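Long-range contact in DNA polymerase sliding clamp (Archaeoglobus fulgidus, PDB 1RWZ), which probably encircles DNA as a ring-shaped homotrimer and serves as a moving platform that tethers the polymerase and other proteins during replication: residues A[1-14]-A[51-65]. Sequence-based numbering, arbitrary orientation.
Sequences MIDVIMTGELLKTV and IPKDSFEVYNIDEEK
Ile5 and Val58 face each other as an antiparallel hydrogen-bonded pair, and their side chains lie side by side, CB to CB at 3.9 Å. Ile5 N donates to Val58 O at 2.8 Å. Ile5 O takes Glu57 N at 2.8 Å and, weakly, Val58 N. Glu57 and Val58 thus both face Ile5, a classic beta bulge. On the other face of the sheet, Val4 touches two rings obliquely. Its CG1, anti to the carbonyl carbon (chi1 -54°), touches Tyr59 CD1 at 3.5 Å, and its CG2 reaches Phe56 CE1 at 3.9 Å. Tyr59 CD1 in turn lies over one face of the Phe56 ring. Met6 runs alongside that ring in an oblique Met-aromatic contact.

Within this chain, strand 58-61 is an edge strand of an antiparallel sheet in the N-terminal PCNA domain; strand 86-91 flanks strand 2-7 on its other side. At the chain start, the Met1 amine forms a salt bridge with Asp62, N to OD1 2.6 Å, from above the carboxylate plane. Ile2 CD1 packs on the Lys65 chain, whose NZ bonds to Asp93 O.

Past the bulge, Leu10 and Val14 of the helix close over Ile51, with Val14 CG2 3.8 Å from Ile51 CD1. Thr7 OG1 caps this helix through Leu10 N. A water links Thr7 N, Ser55 O and Glu57 OE2, while Tyr59 OH is tied to Leu30 O.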
loop_
_atom_site.group_PDB
_atom_site.type_symbol
_atom_site.label_atom_id
_atom_site.label_comp_id
_atom_site.label_asym_id
_atom_site.label_seq_id
_atom_site.Cartn_x
_atom_site.Cartn_y
_atom_site.Cartn_z
ATOM N N MET A 1 14.982 -2.161 40.076
ATOM C CA MET A 1 14.923 -2.495 38.626
ATOM C C MET A 1 13.491 -2.562 38.116
ATOM O O MET A 1 12.555 -2.819 38.872
ATOM C CB MET A 1 15.593 -3.846 38.353
ATOM C CG MET A 1 15.450 -4.311 36.902
ATOM S SD MET A 1 15.746 -6.071 36.633
ATOM C CE MET A 1 17.427 -6.045 35.998
ATOM N N ILE A 2 13.340 -2.333 36.818
ATOM C CA ILE A 2 12.050 -2.399 36.151
ATOM C C ILE A 2 12.187 -3.491 35.100
ATOM O O ILE A 2 13.154 -3.508 34.341
ATOM C CB ILE A 2 11.714 -1.078 35.431
ATOM C CG1 ILE A 2 11.431 0.019 36.459
ATOM C CG2 ILE A 2 10.531 -1.279 34.495
ATOM C CD1 ILE A 2 11.261 1.391 35.843
ATOM N N ASP A 3 11.235 -4.415 35.071
ATOM C CA ASP A 3 11.263 -5.482 34.084
ATOM C C ASP A 3 9.827 -5.848 33.760
ATOM O O ASP A 3 9.132 -6.450 34.575
ATOM C CB ASP A 3 12.017 -6.698 34.624
ATOM C CG ASP A 3 12.092 -7.828 33.619
ATOM O OD1 ASP A 3 11.958 -7.559 32.406
ATOM O OD2 ASP A 3 12.295 -8.988 34.041
ATOM N N VAL A 4 9.386 -5.463 32.568
ATOM C CA VAL A 4 8.020 -5.738 32.149
ATOM C C VAL A 4 7.981 -6.377 30.770
ATOM O O VAL A 4 8.898 -6.211 29.969
ATOM C CB VAL A 4 7.177 -4.435 32.122
ATOM C CG1 VAL A 4 7.253 -3.740 33.472
ATOM C CG2 VAL A 4 7.677 -3.500 31.023
ATOM N N ILE A 5 6.916 -7.124 30.505
ATOM C CA ILE A 5 6.740 -7.767 29.215
ATOM C C ILE A 5 5.339 -7.417 28.736
ATOM O O ILE A 5 4.366 -7.551 29.476
ATOM C CB ILE A 5 6.920 -9.296 29.318
ATOM C CG1 ILE A 5 8.360 -9.604 29.752
ATOM C CG2 ILE A 5 6.614 -9.956 27.973
ATOM C CD1 ILE A 5 8.693 -11.097 29.823
ATOM N N MET A 6 5.252 -6.948 27.496
ATOM C CA MET A 6 3.987 -6.523 26.913
ATOM C C MET A 6 3.925 -6.945 25.449
ATOM O O MET A 6 4.951 -7.266 24.857
ATOM C CB MET A 6 3.895 -4.999 27.008
ATOM C CG MET A 6 4.963 -4.285 26.174
ATOM S SD MET A 6 5.367 -2.626 26.786
ATOM C CE MET A 6 3.844 -1.805 26.499
ATOM N N THR A 7 2.733 -6.945 24.859
ATOM C CA THR A 7 2.621 -7.318 23.453
ATOM C C THR A 7 3.192 -6.189 22.598
ATOM O O THR A 7 3.176 -5.020 23.002
ATOM C CB THR A 7 1.161 -7.546 23.020
ATOM O OG1 THR A 7 0.461 -6.293 22.991
ATOM C CG2 THR A 7 0.466 -8.492 23.985
ATOM N N GLY A 8 3.701 -6.546 21.424
ATOM C CA GLY A 8 4.259 -5.551 20.526
ATOM C C GLY A 8 3.235 -4.494 20.160
ATOM O O GLY A 8 3.551 -3.302 20.112
ATOM N N GLU A 9 2.000 -4.921 19.909
ATOM C CA GLU A 9 0.946 -3.982 19.548
ATOM C C GLU A 9 0.714 -2.970 20.664
ATOM O O GLU A 9 0.476 -1.789 20.400
ATOM C CB GLU A 9 -0.358 -4.729 19.237
ATOM C CG GLU A 9 -1.517 -3.810 18.865
ATOM C CD GLU A 9 -2.805 -4.562 18.568
ATOM O OE1 GLU A 9 -3.008 -5.654 19.143
ATOM O OE2 GLU A 9 -3.624 -4.049 17.774
ATOM N N LEU A 10 0.788 -3.421 21.911
ATOM C CA LEU A 10 0.573 -2.507 23.029
ATOM C C LEU A 10 1.648 -1.426 23.042
ATOM O O LEU A 10 1.346 -0.235 23.164
ATOM C CB LEU A 10 0.576 -3.274 24.352
ATOM C CG LEU A 10 0.294 -2.491 25.640
ATOM C CD1 LEU A 10 -0.993 -1.671 25.500
ATOM C CD2 LEU A 10 0.180 -3.474 26.794
ATOM N N LEU A 11 2.905 -1.825 22.897
ATOM C CA LEU A 11 3.986 -0.840 22.903
ATOM C C LEU A 11 3.906 0.097 21.693
ATOM O O LEU A 11 4.052 1.315 21.825
ATOM C CB LEU A 11 5.348 -1.543 22.925
ATOM C CG LEU A 11 6.589 -0.634 22.913
ATOM C CD1 LEU A 11 6.507 0.385 24.036
ATOM C CD2 LEU A 11 7.837 -1.476 23.071
ATOM N N LYS A 12 3.665 -0.471 20.519
ATOM C CA LYS A 12 3.594 0.323 19.291
ATOM C C LYS A 12 2.475 1.359 19.322
ATOM O O LYS A 12 2.668 2.521 18.948
ATOM C CB LYS A 12 3.410 -0.606 18.082
ATOM C CG LYS A 12 4.607 -1.534 17.834
ATOM C CD LYS A 12 4.273 -2.686 16.878
ATOM C CE LYS A 12 4.010 -2.220 15.450
ATOM N NZ LYS A 12 5.250 -1.741 14.772
ATOM N N THR A 13 1.304 0.939 19.783
ATOM C CA THR A 13 0.155 1.830 19.834
ATOM C C THR A 13 0.300 2.966 20.839
ATOM O O THR A 13 -0.004 4.119 20.517
ATOM C CB THR A 13 -1.134 1.029 20.120
ATOM O OG1 THR A 13 -1.407 0.180 19.000
ATOM C CG2 THR A 13 -2.321 1.963 20.333
ATOM N N VAL A 14 0.774 2.659 22.041
ATOM C CA VAL A 14 0.939 3.689 23.061
ATOM C C VAL A 14 2.082 4.638 22.694
ATOM O O VAL A 14 2.020 5.840 22.965
ATOM C CB VAL A 14 1.195 3.057 24.441
ATOM C CG1 VAL A 14 1.542 4.127 25.454
ATOM C CG2 VAL A 14 -0.060 2.305 24.896
ATOM N N ILE A 51 -1.617 2.243 31.396
ATOM C CA ILE A 51 -1.605 0.813 31.102
ATOM C C ILE A 51 -1.580 0.108 32.454
ATOM O O ILE A 51 -0.535 0.022 33.101
ATOM C CB ILE A 51 -0.358 0.359 30.313
ATOM C CG1 ILE A 51 -0.178 1.199 29.052
ATOM C CG2 ILE A 51 -0.524 -1.118 29.918
ATOM C CD1 ILE A 51 1.036 0.780 28.218
ATOM N N PRO A 52 -2.739 -0.392 32.912
ATOM C CA PRO A 52 -2.817 -1.088 34.203
ATOM C C PRO A 52 -1.850 -2.269 34.222
ATOM O O PRO A 52 -1.609 -2.899 33.192
ATOM C CB PRO A 52 -4.274 -1.546 34.262
ATOM C CG PRO A 52 -4.990 -0.526 33.426
ATOM C CD PRO A 52 -4.058 -0.349 32.255
ATOM N N LYS A 53 -1.303 -2.577 35.393
ATOM C CA LYS A 53 -0.360 -3.683 35.507
ATOM C C LYS A 53 -0.899 -4.989 34.937
ATOM O O LYS A 53 -0.145 -5.774 34.368
ATOM C CB LYS A 53 0.042 -3.891 36.969
ATOM C CG LYS A 53 -1.105 -4.251 37.892
ATOM C CD LYS A 53 -0.608 -4.436 39.321
ATOM C CE LYS A 53 -1.750 -4.811 40.253
ATOM N NZ LYS A 53 -1.284 -4.987 41.656
ATOM N N ASP A 54 -2.203 -5.219 35.070
ATOM C CA ASP A 54 -2.782 -6.457 34.563
ATOM C C ASP A 54 -2.857 -6.546 33.040
ATOM O O ASP A 54 -3.205 -7.594 32.500
ATOM C CB ASP A 54 -4.162 -6.694 35.187
ATOM C CG ASP A 54 -4.080 -6.970 36.680
ATOM O OD1 ASP A 54 -3.181 -7.738 37.093
ATOM O OD2 ASP A 54 -4.908 -6.427 37.445
ATOM N N SER A 55 -2.522 -5.459 32.345
ATOM C CA SER A 55 -2.531 -5.471 30.886
ATOM C C SER A 55 -1.195 -5.986 30.359
ATOM O O SER A 55 -1.057 -6.283 29.175
ATOM C CB SER A 55 -2.807 -4.071 30.330
ATOM O OG SER A 55 -4.165 -3.718 30.554
ATOM N N PHE A 56 -0.218 -6.085 31.254
ATOM C CA PHE A 56 1.116 -6.592 30.920
ATOM C C PHE A 56 1.139 -8.109 31.114
ATOM O O PHE A 56 0.355 -8.646 31.894
ATOM C CB PHE A 56 2.162 -5.990 31.860
ATOM C CG PHE A 56 2.474 -4.547 31.593
ATOM C CD1 PHE A 56 3.552 -4.195 30.785
ATOM C CD2 PHE A 56 1.702 -3.540 32.159
ATOM C CE1 PHE A 56 3.857 -2.852 30.547
ATOM C CE2 PHE A 56 1.994 -2.199 31.931
ATOM C CZ PHE A 56 3.075 -1.852 31.123
ATOM N N GLU A 57 2.040 -8.798 30.417
ATOM C CA GLU A 57 2.162 -10.244 30.585
ATOM C C GLU A 57 2.950 -10.437 31.878
ATOM O O GLU A 57 2.680 -11.351 32.662
ATOM C CB GLU A 57 2.923 -10.871 29.413
ATOM C CG GLU A 57 2.383 -10.489 28.038
ATOM C CD GLU A 57 0.881 -10.671 27.921
ATOM O OE1 GLU A 57 0.363 -11.709 28.390
ATOM O OE2 GLU A 57 0.216 -9.782 27.348
ATOM N N VAL A 58 3.936 -9.566 32.076
ATOM C CA VAL A 58 4.775 -9.561 33.274
ATOM C C VAL A 58 4.989 -8.101 33.670
ATOM O O VAL A 58 5.266 -7.259 32.819
ATOM C CB VAL A 58 6.169 -10.194 33.021
ATOM C CG1 VAL A 58 7.038 -10.033 34.262
ATOM C CG2 VAL A 58 6.027 -11.677 32.673
ATOM N N TYR A 59 4.857 -7.801 34.958
ATOM C CA TYR A 59 5.056 -6.438 35.438
ATOM C C TYR A 59 5.781 -6.516 36.777
ATOM O O TYR A 59 5.151 -6.650 37.829
ATOM C CB TYR A 59 3.710 -5.717 35.607
ATOM C CG TYR A 59 3.836 -4.226 35.843
ATOM C CD1 TYR A 59 4.072 -3.349 34.782
ATOM C CD2 TYR A 59 3.763 -3.694 37.132
ATOM C CE1 TYR A 59 4.230 -1.979 35.000
ATOM C CE2 TYR A 59 3.923 -2.327 37.360
ATOM C CZ TYR A 59 4.157 -1.477 36.290
ATOM O OH TYR A 59 4.328 -0.126 36.508
ATOM N N ASN A 60 7.110 -6.441 36.729
ATOM C CA ASN A 60 7.923 -6.519 37.937
ATOM C C ASN A 60 8.753 -5.272 38.166
ATOM O O ASN A 60 9.706 -5.016 37.433
ATOM C CB ASN A 60 8.876 -7.714 37.874
ATOM C CG ASN A 60 8.153 -9.034 37.772
ATOM O OD1 ASN A 60 7.140 -9.252 38.434
ATOM N ND2 ASN A 60 8.681 -9.937 36.954
ATOM N N ILE A 61 8.393 -4.499 39.183
ATOM C CA ILE A 61 9.143 -3.299 39.517
ATOM C C ILE A 61 9.505 -3.343 40.996
ATOM O O ILE A 61 8.774 -3.918 41.804
ATOM C CB ILE A 61 8.335 -2.005 39.257
ATOM C CG1 ILE A 61 7.123 -1.943 40.187
ATOM C CG2 ILE A 61 7.896 -1.944 37.803
ATOM C CD1 ILE A 61 6.423 -0.602 40.177
ATOM N N ASP A 62 10.642 -2.753 41.345
ATOM C CA ASP A 62 11.060 -2.707 42.738
ATOM C C ASP A 62 10.319 -1.533 43.357
ATOM O O ASP A 62 9.321 -1.718 44.052
ATOM C CB ASP A 62 12.574 -2.514 42.828
ATOM C CG ASP A 62 13.338 -3.785 42.504
ATOM O OD1 ASP A 62 14.541 -3.696 42.180
ATOM O OD2 ASP A 62 12.735 -4.877 42.585
ATOM N N GLU A 63 10.793 -0.324 43.088
ATOM C CA GLU A 63 10.138 0.869 43.602
ATOM C C GLU A 63 9.531 1.593 42.406
ATOM O O GLU A 63 9.914 1.330 41.264
ATOM C CB GLU A 63 11.144 1.787 44.307
ATOM C CG GLU A 63 12.164 2.452 43.387
ATOM C CD GLU A 63 13.260 1.508 42.923
ATOM O OE1 GLU A 63 14.092 1.928 42.088
ATOM O OE2 GLU A 63 13.298 0.351 43.394
ATOM N N GLU A 64 8.579 2.485 42.655
ATOM C CA GLU A 64 7.972 3.232 41.562
ATOM C C GLU A 64 9.074 4.104 40.983
ATOM O O GLU A 64 9.820 4.746 41.725
ATOM C CB GLU A 64 6.818 4.094 42.068
ATOM C CG GLU A 64 5.707 3.295 42.737
ATOM C CD GLU A 64 4.445 4.108 42.930
ATOM O OE1 GLU A 64 4.556 5.280 43.343
ATOM O OE2 GLU A 64 3.341 3.575 42.679
ATOM N N LYS A 65 9.187 4.124 39.662
ATOM C CA LYS A 65 10.238 4.900 39.025
ATOM C C LYS A 65 9.763 5.691 37.819
ATOM O O LYS A 65 8.868 5.266 37.091
ATOM C CB LYS A 65 11.377 3.970 38.598
ATOM C CG LYS A 65 12.557 4.683 37.952
ATOM C CD LYS A 65 13.521 3.695 37.312
ATOM C CE LYS A 65 14.111 2.739 38.334
ATOM N NZ LYS A 65 14.988 1.715 37.691
HETATM O O HOH W 1 11.983 -5.635 39.554
HETATM O O HOH W 2 11.705 -0.050 39.983
HETATM O O HOH W 3 0.776 -7.103 27.157
#